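Local coordinates for protein vacuolar aminopeptidase 1 (Saccharomyces cerevisiae, PDB 5JGF) that removes N-terminal amino acids, preferably neutral or hydrophobic ones, from peptides in the yeast vacuole as a zinc-dependent dodecameric aminopeptidase, and is the major cargo of the cytoplasm-to-vacuole targeting pathway, at residues T25-S30 and S150-S155; S30-L35 and C266-M271; I64-N69 and L294-E299. All blocks are in the same frame, centred on the assembly; numbering follows the deposited sequence.

Interaction 1: T25-S30 and S150-S155; sequences TYHVVS and SALVDS
Leu-152 of the strand lies over one face of the His-27 imidazole, and the two side chains overlap antiparallel, each running toward the other's backbone. The Leu-152 CG methine stands 4.2 Å from the centroid of the His-27 ring and 14° off its normal, a CH-pi contact displaced toward the rim. The branches of Leu-152 then spread over the helix surface. CD1 of Leu-152 meets CB of Tyr-26 at 3.9 Å, CD2 of Leu-152 rests 3.8 Å from the Tyr-26 carbonyl O, and the same CD2 reaches CB of Ser-30 one turn further on. Leu-152 thus spans three helix residues at once. The imidazole reaches the strand because CG of His-27 stands anti to its own carbonyl carbon (chi1 -68°), which carries CE1 and NE2 out from the helix. Its rim faces the backbone: CE1 of His-27 lies 3.2 Å from the Val-153 carbonyl O, near the ring plane. On its other nitrogen, ND1, a hydrogen bond with Thr-24 OG1 helps to fix the turn of the ring. Asp-154 passes by the same ring aslant, its CB 3.9 Å from His-27 NE2, while its OD2 is hydrogen-bonded to Thr-156 OG1; His-27 NE2 and Asp-154 OD1 remain 4.8 Å apart, too far for a salt bridge. Tyr-26 contributes mainly its CB here, since its ring leads off and its OH pairs with Asp-237. Segment 25-30 runs at 110° to strand segment 150-154, their axes 9.3 Å apart at closest approach. The contact joins helix 25-38, which packs against the central mixed sheet, to an outer strand of the separate six-stranded antiparallel sheet, bonded to strand 132-140. Val-153, pointing away from helix 25-38, packs on helix 216-226, so the strand is held between two helices.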
loop_
_atom_site.group_PDB
_atom_site.type_symbol
_atom_site.label_atom_id
_atom_site.label_comp_id
_atom_site.label_asym_id
_atom_site.label_seq_id
_atom_site.Cartn_x
_atom_site.Cartn_y
_atom_site.Cartn_z
ATOM N N THR D 25 -11.305 -46.336 -5.075
ATOM C CA THR D 25 -10.832 -46.841 -6.358
ATOM C C THR D 25 -10.763 -48.371 -6.316
ATOM O O THR D 25 -11.117 -49.046 -7.287
ATOM C CB THR D 25 -9.447 -46.261 -6.693
ATOM O OG1 THR D 25 -9.506 -44.829 -6.622
ATOM C CG2 THR D 25 -9.022 -46.667 -8.101
ATOM N N TYR D 26 -10.322 -48.915 -5.187
ATOM C CA TYR D 26 -10.239 -50.368 -5.029
ATOM C C TYR D 26 -11.594 -51.034 -5.246
ATOM O O TYR D 26 -11.682 -52.053 -5.934
ATOM C CB TYR D 26 -9.729 -50.732 -3.634
ATOM C CG TYR D 26 -8.294 -50.343 -3.383
ATOM C CD1 TYR D 26 -7.250 -50.980 -4.055
ATOM C CD2 TYR D 26 -7.976 -49.339 -2.470
ATOM C CE1 TYR D 26 -5.921 -50.627 -3.821
ATOM C CE2 TYR D 26 -6.652 -48.977 -2.231
ATOM C CZ TYR D 26 -5.633 -49.623 -2.907
ATOM O OH TYR D 26 -4.324 -49.260 -2.676
ATOM N N HIS D 27 -12.648 -50.468 -4.654
ATOM C CA HIS D 27 -13.992 -51.035 -4.801
ATOM C C HIS D 27 -14.463 -50.944 -6.243
ATOM O O HIS D 27 -15.064 -51.881 -6.766
ATOM C CB HIS D 27 -15.019 -50.309 -3.917
ATOM C CG HIS D 27 -14.815 -50.513 -2.448
ATOM N ND1 HIS D 27 -14.047 -49.667 -1.678
ATOM C CD2 HIS D 27 -15.274 -51.472 -1.609
ATOM C CE1 HIS D 27 -14.041 -50.096 -0.428
ATOM N NE2 HIS D 27 -14.778 -51.190 -0.359
ATOM N N VAL D 28 -14.200 -49.806 -6.879
ATOM C CA VAL D 28 -14.606 -49.587 -8.265
ATOM C C VAL D 28 -14.003 -50.622 -9.211
ATOM O O VAL D 28 -14.700 -51.189 -10.053
ATOM C CB VAL D 28 -14.215 -48.168 -8.737
ATOM C CG1 VAL D 28 -14.460 -48.020 -10.235
ATOM C CG2 VAL D 28 -15.034 -47.130 -7.973
ATOM N N VAL D 29 -12.703 -50.854 -9.076
ATOM C CA VAL D 29 -12.024 -51.841 -9.903
ATOM C C VAL D 29 -12.580 -53.234 -9.612
ATOM O O VAL D 29 -12.828 -54.007 -10.536
ATOM C CB VAL D 29 -10.502 -51.815 -9.650
ATOM C CG1 VAL D 29 -9.839 -53.011 -10.320
ATOM C CG2 VAL D 29 -9.909 -50.516 -10.191
ATOM N N SER D 30 -12.795 -53.537 -8.333
ATOM C CA SER D 30 -13.325 -54.831 -7.914
ATOM C C SER D 30 -14.703 -55.016 -8.503
ATOM O O SER D 30 -15.055 -56.109 -8.921
ATOM C CB SER D 30 -13.397 -54.897 -6.388
ATOM O OG SER D 30 -13.766 -56.185 -5.950
ATOM N N SER D 150 -5.228 -59.519 0.863
ATOM C CA SER D 150 -5.884 -58.224 0.798
ATOM C C SER D 150 -7.380 -58.340 1.055
ATOM O O SER D 150 -8.013 -59.336 0.707
ATOM C CB SER D 150 -5.647 -57.591 -0.575
ATOM O OG SER D 150 -6.410 -56.411 -0.729
ATOM N N ALA D 151 -7.940 -57.311 1.675
ATOM C CA ALA D 151 -9.360 -57.274 1.965
ATOM C C ALA D 151 -9.824 -55.838 1.803
ATOM O O ALA D 151 -9.071 -54.902 2.075
ATOM C CB ALA D 151 -9.623 -57.751 3.387
ATOM N N LEU D 152 -11.055 -55.670 1.339
ATOM C CA LEU D 152 -11.624 -54.342 1.164
ATOM C C LEU D 152 -12.665 -54.126 2.248
ATOM O O LEU D 152 -13.449 -55.031 2.554
ATOM C CB LEU D 152 -12.272 -54.224 -0.215
ATOM C CG LEU D 152 -11.492 -53.488 -1.312
ATOM C CD1 LEU D 152 -10.003 -53.811 -1.256
ATOM C CD2 LEU D 152 -12.089 -53.860 -2.651
ATOM N N VAL D 153 -12.664 -52.936 2.840
ATOM C CA VAL D 153 -13.624 -52.605 3.886
ATOM C C VAL D 153 -14.359 -51.315 3.533
ATOM O O VAL D 153 -13.883 -50.524 2.719
ATOM C CB VAL D 153 -12.928 -52.462 5.257
ATOM C CG1 VAL D 153 -12.362 -53.813 5.687
ATOM C CG2 VAL D 153 -11.813 -51.425 5.176
ATOM N N ASP D 154 -15.519 -51.113 4.148
ATOM C CA ASP D 154 -16.342 -49.942 3.871
ATOM C C ASP D 154 -17.315 -49.754 5.032
ATOM O O ASP D 154 -18.117 -50.642 5.321
ATOM C CB ASP D 154 -17.102 -50.184 2.565
ATOM C CG ASP D 154 -18.044 -49.057 2.209
ATOM O OD1 ASP D 154 -18.839 -49.239 1.259
ATOM O OD2 ASP D 154 -17.992 -47.995 2.861
ATOM N N SER D 155 -17.251 -48.603 5.694
ATOM C CA SER D 155 -18.122 -48.339 6.840
ATOM C C SER D 155 -19.551 -47.964 6.466
ATOM O O SER D 155 -20.447 -48.018 7.308
ATOM C CB SER D 155 -17.529 -47.228 7.717
ATOM O OG SER D 155 -17.641 -45.962 7.086
#

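Interaction 2: S30-L35 and C266-M271; sequences SFFAEL and CSFAAM
The Phe-32 ring carries Met-271 on one of its faces: CG of Met-271 stands 3.7 Å from the Phe-32 centroid, 14° off the normal, and makes a CH-pi contact. Before it, CB of Met-271 touches CE1 of Phe-32 at 3.6 Å. The methionine is bent at both chi2 (-56°) and chi3, which keeps SD above the same face but distant, 5.1 Å from the Phe-32 centroid, as a long Met-aromatic contact. The far end of the phenylalanine is directed at the opposite backbone, where CZ of Phe-32 meets CA of Phe-268 at 3.8 Å near the ring plane. The Phe-268 ring is met at its edge by Phe-31, CE2 of Phe-31 lying 4.2 Å from CE1 of Phe-268. The helices 25-38 and 261-278 run almost parallel, their segment axes 6° apart and separated by 11.8 Å, wide enough for the aromatic side chains between them. Both lie against the central mixed sheet of the M18 peptidase fold: Phe-32, Ser-267 and Met-271 all touch Leu-294 of strand 289-295. In the next shell, Phe-18 brings its ring against those of Phe-31, Phe-32 and Phe-268, while Phe-15 meets Phe-268 edge-to-face. Ser-267 OG is hydrogen-bonded to the Asp-263 carbonyl O, one turn earlier, and its side chain is about 8 Å from a bound zinc.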
loop_
_atom_site.group_PDB
_atom_site.type_symbol
_atom_site.label_atom_id
_atom_site.label_comp_id
_atom_site.label_asym_id
_atom_site.label_seq_id
_atom_site.Cartn_x
_atom_site.Cartn_y
_atom_site.Cartn_z
ATOM N N SER D 30 -12.795 -53.537 -8.333
ATOM C CA SER D 30 -13.325 -54.831 -7.914
ATOM C C SER D 30 -14.703 -55.016 -8.503
ATOM O O SER D 30 -15.055 -56.109 -8.921
ATOM C CB SER D 30 -13.397 -54.897 -6.388
ATOM O OG SER D 30 -13.766 -56.185 -5.950
ATOM N N PHE D 31 -15.492 -53.945 -8.511
ATOM C CA PHE D 31 -16.845 -53.975 -9.070
ATOM C C PHE D 31 -16.828 -54.354 -10.547
ATOM O O PHE D 31 -17.605 -55.200 -10.994
ATOM C CB PHE D 31 -17.502 -52.594 -8.928
ATOM C CG PHE D 31 -18.797 -52.451 -9.688
ATOM C CD1 PHE D 31 -20.007 -52.847 -9.121
ATOM C CD2 PHE D 31 -18.804 -51.922 -10.977
ATOM C CE1 PHE D 31 -21.207 -52.712 -9.832
ATOM C CE2 PHE D 31 -19.997 -51.786 -11.693
ATOM C CZ PHE D 31 -21.199 -52.181 -11.118
ATOM N N PHE D 32 -15.958 -53.703 -11.312
ATOM C CA PHE D 32 -15.862 -53.980 -12.740
ATOM C C PHE D 32 -15.293 -55.363 -13.029
ATOM O O PHE D 32 -15.679 -56.002 -14.014
ATOM C CB PHE D 32 -15.020 -52.911 -13.443
ATOM C CG PHE D 32 -15.702 -51.572 -13.544
ATOM C CD1 PHE D 32 -17.000 -51.475 -14.030
ATOM C CD2 PHE D 32 -15.043 -50.409 -13.155
ATOM C CE1 PHE D 32 -17.641 -50.236 -14.127
ATOM C CE2 PHE D 32 -15.673 -49.165 -13.248
ATOM C CZ PHE D 32 -16.975 -49.079 -13.734
ATOM N N ALA D 33 -14.372 -55.819 -12.186
ATOM C CA ALA D 33 -13.785 -57.143 -12.360
ATOM C C ALA D 33 -14.875 -58.185 -12.190
ATOM O O ALA D 33 -14.948 -59.159 -12.943
ATOM C CB ALA D 33 -12.685 -57.371 -11.327
ATOM N N GLU D 34 -15.722 -57.972 -11.193
ATOM C CA GLU D 34 -16.818 -58.885 -10.907
ATOM C C GLU D 34 -17.819 -58.903 -12.052
ATOM O O GLU D 34 -18.331 -59.964 -12.426
ATOM C CB GLU D 34 -17.504 -58.458 -9.617
ATOM C CG GLU D 34 -18.518 -59.448 -9.095
ATOM C CD GLU D 34 -19.012 -59.061 -7.705
ATOM O OE1 GLU D 34 -20.139 -59.422 -7.316
ATOM O OE2 GLU D 34 -18.270 -58.373 -6.983
ATOM N N LEU D 35 -18.089 -57.725 -12.608
ATOM C CA LEU D 35 -19.017 -57.588 -13.725
ATOM C C LEU D 35 -18.454 -58.289 -14.958
ATOM O O LEU D 35 -19.182 -58.960 -15.696
ATOM C CB LEU D 35 -19.239 -56.105 -14.037
ATOM C CG LEU D 35 -20.212 -55.784 -15.176
ATOM C CD1 LEU D 35 -21.607 -56.262 -14.791
ATOM C CD2 LEU D 35 -20.215 -54.281 -15.449
ATOM N N CYS D 266 -17.852 -41.449 -16.516
ATOM C CA CYS D 266 -17.428 -41.940 -17.828
ATOM C C CYS D 266 -16.941 -43.384 -17.738
ATOM O O CYS D 266 -17.167 -44.179 -18.648
ATOM C CB CYS D 266 -16.302 -41.077 -18.404
ATOM S SG CYS D 266 -16.844 -39.503 -19.086
ATOM N N SER D 267 -16.255 -43.716 -16.650
ATOM C CA SER D 267 -15.748 -45.075 -16.476
ATOM C C SER D 267 -16.894 -46.079 -16.481
ATOM O O SER D 267 -16.830 -47.096 -17.171
ATOM C CB SER D 267 -14.958 -45.193 -15.171
ATOM O OG SER D 267 -13.742 -44.468 -15.259
ATOM N N PHE D 268 -17.944 -45.785 -15.719
ATOM C CA PHE D 268 -19.115 -46.661 -15.641
ATOM C C PHE D 268 -19.801 -46.763 -17.005
ATOM O O PHE D 268 -20.092 -47.863 -17.487
ATOM C CB PHE D 268 -20.105 -46.115 -14.610
ATOM C CG PHE D 268 -21.341 -46.958 -14.436
ATOM C CD1 PHE D 268 -21.340 -48.051 -13.572
ATOM C CD2 PHE D 268 -22.513 -46.650 -15.126
ATOM C CE1 PHE D 268 -22.493 -48.827 -13.393
ATOM C CE2 PHE D 268 -23.669 -47.418 -14.956
ATOM C CZ PHE D 268 -23.658 -48.507 -14.087
ATOM N N ALA D 269 -20.060 -45.613 -17.624
ATOM C CA ALA D 269 -20.716 -45.590 -18.926
ATOM C C ALA D 269 -19.913 -46.359 -19.973
ATOM O O ALA D 269 -20.483 -47.091 -20.784
ATOM C CB ALA D 269 -20.927 -44.149 -19.386
ATOM N N ALA D 270 -18.593 -46.192 -19.962
ATOM C CA ALA D 270 -17.745 -46.887 -20.926
ATOM C C ALA D 270 -17.735 -48.399 -20.699
ATOM O O ALA D 270 -17.823 -49.173 -21.656
ATOM C CB ALA D 270 -16.319 -46.336 -20.874
ATOM N N MET D 271 -17.627 -48.825 -19.443
ATOM C CA MET D 271 -17.608 -50.256 -19.137
ATOM C C MET D 271 -18.941 -50.926 -19.458
ATOM O O MET D 271 -18.972 -52.036 -19.997
ATOM C CB MET D 271 -17.265 -50.501 -17.665
ATOM C CG MET D 271 -15.791 -50.344 -17.321
ATOM S SD MET D 271 -14.679 -51.391 -18.314
ATOM C CE MET D 271 -15.451 -52.923 -18.214
#

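Interaction 3: I64-N69 and L294-E299; sequences IRNGTN and LYDNEE. With ZN (zinc ion), chain L.
Thr-68 OG1 has two partners: it donates to OD1 of Asp-296 at 2.7 Å and accepts from ND2 of Asn-66 at 3.2 Å. The Asn-66 bond is nearly straight and lies in its amide plane, whereas the hydroxyl meets the Asp-296 carboxylate from above its plane. With chi1 at 61°, OG1 sits between the backbone N and the carbonyl carbon of Thr-68, which turns OG1 toward Asp-296 and within reach of Asn-66 ND2. OD1 of Asn-66 pairs with Arg-426 of the second subunit. The other carboxylate oxygen, Asp-296 OD2, takes the backbone N of Asn-297 at 2.6 Å, also out of the carboxylate plane. Replacing Asp-296 by alanine removes both oxygens and is likely to leave the Thr-68 hydroxyl and the backbone N-H of Asn-297 without their acceptors and the turn ahead of the metal ligands freer to shift. Next along, Asn-69 extends its amide alongside the Tyr-295 ring, planes 38° apart, and ND2 of Asn-69 donates to the Leu-294 carbonyl O at 2.8 Å from above the carbonyl plane. Thr-68 O, buried here, has no polar partner in the model. Thr-68 and Asn-69 both face Arg-65 in a classic beta bulge. Beyond Asn-297, where Asp-93 holds the amides of Glu-298 and Glu-299, the chain reaches the zinc. Glu-299 OE2 binds the metal at 2.0 Å, with OE1 more distant; Asp-262 and His-438 add two ligands, and a metal-bound water donates to Glu-298 OE1 at 2.6 Å. Paired glutamates following a strand of the central sheet are characteristic of the two-zinc site of M18 aminopeptidases.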
loop_
_atom_site.group_PDB
_atom_site.type_symbol
_atom_site.label_atom_id
_atom_site.label_comp_id
_atom_site.label_asym_id
_atom_site.label_seq_id
_atom_site.Cartn_x
_atom_site.Cartn_y
_atom_site.Cartn_z
ATOM N N ILE D 64 -5.482 -56.565 -14.188
ATOM C CA ILE D 64 -5.489 -55.493 -13.210
ATOM C C ILE D 64 -4.084 -55.244 -12.701
ATOM O O ILE D 64 -3.302 -56.178 -12.523
ATOM C CB ILE D 64 -6.396 -55.850 -12.013
ATOM C CG1 ILE D 64 -7.824 -56.095 -12.507
ATOM C CG2 ILE D 64 -6.378 -54.724 -10.977
ATOM C CD1 ILE D 64 -8.761 -56.611 -11.435
ATOM N N ARG D 65 -3.760 -53.976 -12.481
ATOM C CA ARG D 65 -2.457 -53.609 -11.960
ATOM C C ARG D 65 -2.667 -52.797 -10.687
ATOM O O ARG D 65 -3.489 -51.881 -10.663
ATOM C CB ARG D 65 -1.683 -52.765 -12.979
ATOM C CG ARG D 65 -0.346 -52.253 -12.443
ATOM C CD ARG D 65 0.380 -51.399 -13.466
ATOM N NE ARG D 65 0.750 -52.161 -14.654
ATOM C CZ ARG D 65 1.356 -51.644 -15.717
ATOM N NH1 ARG D 65 1.665 -50.351 -15.746
ATOM N NH2 ARG D 65 1.658 -52.419 -16.751
ATOM N N ASN D 66 -1.946 -53.158 -9.626
ATOM C CA ASN D 66 -2.018 -52.434 -8.355
ATOM C C ASN D 66 -3.404 -52.457 -7.713
ATOM O O ASN D 66 -3.622 -51.828 -6.677
ATOM C CB ASN D 66 -1.587 -50.977 -8.582
ATOM C CG ASN D 66 -1.170 -50.280 -7.301
ATOM O OD1 ASN D 66 -0.198 -50.675 -6.663
ATOM N ND2 ASN D 66 -1.905 -49.234 -6.921
ATOM N N GLY D 67 -4.335 -53.183 -8.327
ATOM C CA GLY D 67 -5.691 -53.250 -7.808
ATOM C C GLY D 67 -6.485 -51.977 -8.069
ATOM O O GLY D 67 -7.600 -51.828 -7.575
ATOM N N THR D 68 -5.921 -51.067 -8.861
ATOM C CA THR D 68 -6.573 -49.788 -9.156
ATOM C C THR D 68 -6.482 -49.362 -10.624
ATOM O O THR D 68 -6.933 -48.274 -10.983
ATOM C CB THR D 68 -5.939 -48.654 -8.319
ATOM O OG1 THR D 68 -4.550 -48.539 -8.658
ATOM C CG2 THR D 68 -6.059 -48.943 -6.834
ATOM N N ASN D 69 -5.902 -50.219 -11.458
ATOM C CA ASN D 69 -5.691 -49.944 -12.882
ATOM C C ASN D 69 -6.181 -51.206 -13.602
ATOM O O ASN D 69 -5.586 -52.275 -13.461
ATOM C CB ASN D 69 -4.184 -49.719 -13.080
ATOM C CG ASN D 69 -3.787 -49.332 -14.501
ATOM O OD1 ASN D 69 -2.598 -49.363 -14.825
ATOM N ND2 ASN D 69 -4.747 -48.956 -15.339
ATOM N N LEU D 294 -9.080 -48.489 -17.609
ATOM C CA LEU D 294 -9.358 -47.588 -16.496
ATOM C C LEU D 294 -8.084 -47.319 -15.706
ATOM O O LEU D 294 -7.441 -48.249 -15.211
ATOM C CB LEU D 294 -10.415 -48.220 -15.590
ATOM C CG LEU D 294 -11.677 -48.684 -16.326
ATOM C CD1 LEU D 294 -12.626 -49.348 -15.339
ATOM C CD2 LEU D 294 -12.348 -47.497 -17.010
ATOM N N TYR D 295 -7.739 -46.041 -15.579
ATOM C CA TYR D 295 -6.520 -45.629 -14.892
ATOM C C TYR D 295 -6.713 -45.021 -13.511
ATOM O O TYR D 295 -7.755 -44.442 -13.199
ATOM C CB TYR D 295 -5.770 -44.612 -15.755
ATOM C CG TYR D 295 -5.362 -45.137 -17.111
ATOM C CD1 TYR D 295 -4.224 -45.929 -17.259
ATOM C CD2 TYR D 295 -6.121 -44.850 -18.247
ATOM C CE1 TYR D 295 -3.848 -46.419 -18.507
ATOM C CE2 TYR D 295 -5.756 -45.338 -19.499
ATOM C CZ TYR D 295 -4.620 -46.118 -19.621
ATOM O OH TYR D 295 -4.258 -46.599 -20.858
ATOM N N ASP D 296 -5.675 -45.154 -12.697
ATOM C CA ASP D 296 -5.649 -44.595 -11.354
ATOM C C ASP D 296 -4.814 -43.322 -11.501
ATOM O O ASP D 296 -4.268 -43.049 -12.571
ATOM C CB ASP D 296 -4.941 -45.577 -10.408
ATOM C CG ASP D 296 -5.022 -45.171 -8.941
ATOM O OD1 ASP D 296 -4.395 -45.867 -8.111
ATOM O OD2 ASP D 296 -5.705 -44.177 -8.608
ATOM N N ASN D 297 -4.759 -42.533 -10.436
ATOM C CA ASN D 297 -3.936 -41.332 -10.372
ATOM C C ASN D 297 -4.003 -40.235 -11.435
ATOM O O ASN D 297 -3.032 -39.503 -11.609
ATOM C CB ASN D 297 -2.473 -41.757 -10.201
ATOM C CG ASN D 297 -2.270 -42.669 -9.004
ATOM O OD1 ASN D 297 -2.894 -42.491 -7.954
ATOM N ND2 ASN D 297 -1.383 -43.639 -9.146
ATOM N N GLU D 298 -5.117 -40.094 -12.139
ATOM C CA GLU D 298 -5.204 -39.015 -13.123
ATOM C C GLU D 298 -5.244 -37.686 -12.357
ATOM O O GLU D 298 -4.691 -36.675 -12.800
ATOM C CB GLU D 298 -6.474 -39.156 -13.971
ATOM C CG GLU D 298 -6.655 -38.090 -15.070
ATOM C CD GLU D 298 -7.096 -36.733 -14.532
ATOM O OE1 GLU D 298 -7.749 -36.693 -13.472
ATOM O OE2 GLU D 298 -6.808 -35.703 -15.183
ATOM N N GLU D 299 -5.883 -37.703 -11.191
ATOM C CA GLU D 299 -6.015 -36.496 -10.383
ATOM C C GLU D 299 -4.702 -35.995 -9.790
ATOM O O GLU D 299 -4.650 -34.887 -9.256
ATOM C CB GLU D 299 -7.047 -36.719 -9.279
ATOM C CG GLU D 299 -8.446 -37.054 -9.815
ATOM C CD GLU D 299 -9.128 -35.885 -10.523
ATOM O OE1 GLU D 299 -8.462 -34.877 -10.848
ATOM O OE2 GLU D 299 -10.346 -35.980 -10.764
HETATM ZN ZN ZN L . -10.690 -34.375 -11.990
HETATM O O HOH W 1 -9.862 -35.253 -13.711
#

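In the fold
Helix 25-38 supplies one side of interactions 1 and 2 and packs on interaction 3; the three centres are about 13 Å apart. Its first turns meet the antiparallel sheet in interaction 1 and its next turn meets helix 261-278 in interaction 2. Interaction 3 lies against both: CE1 of Tyr-26 packs on CG2 of Thr-68 at 3.5 Å, and CD2 of Phe-32 on CD1 of Leu-294 at 3.4 Å. Helix 261-278 leads on to strand 289-295, so interactions 2 and 3 share a consecutive helix-strand unit. Interaction 3 contains the zinc ligand Glu-299, and Ser-267 of interaction 2 is about 6 Å from the ligand His-91 (side chain to side chain); interaction 1 lies away from the metals.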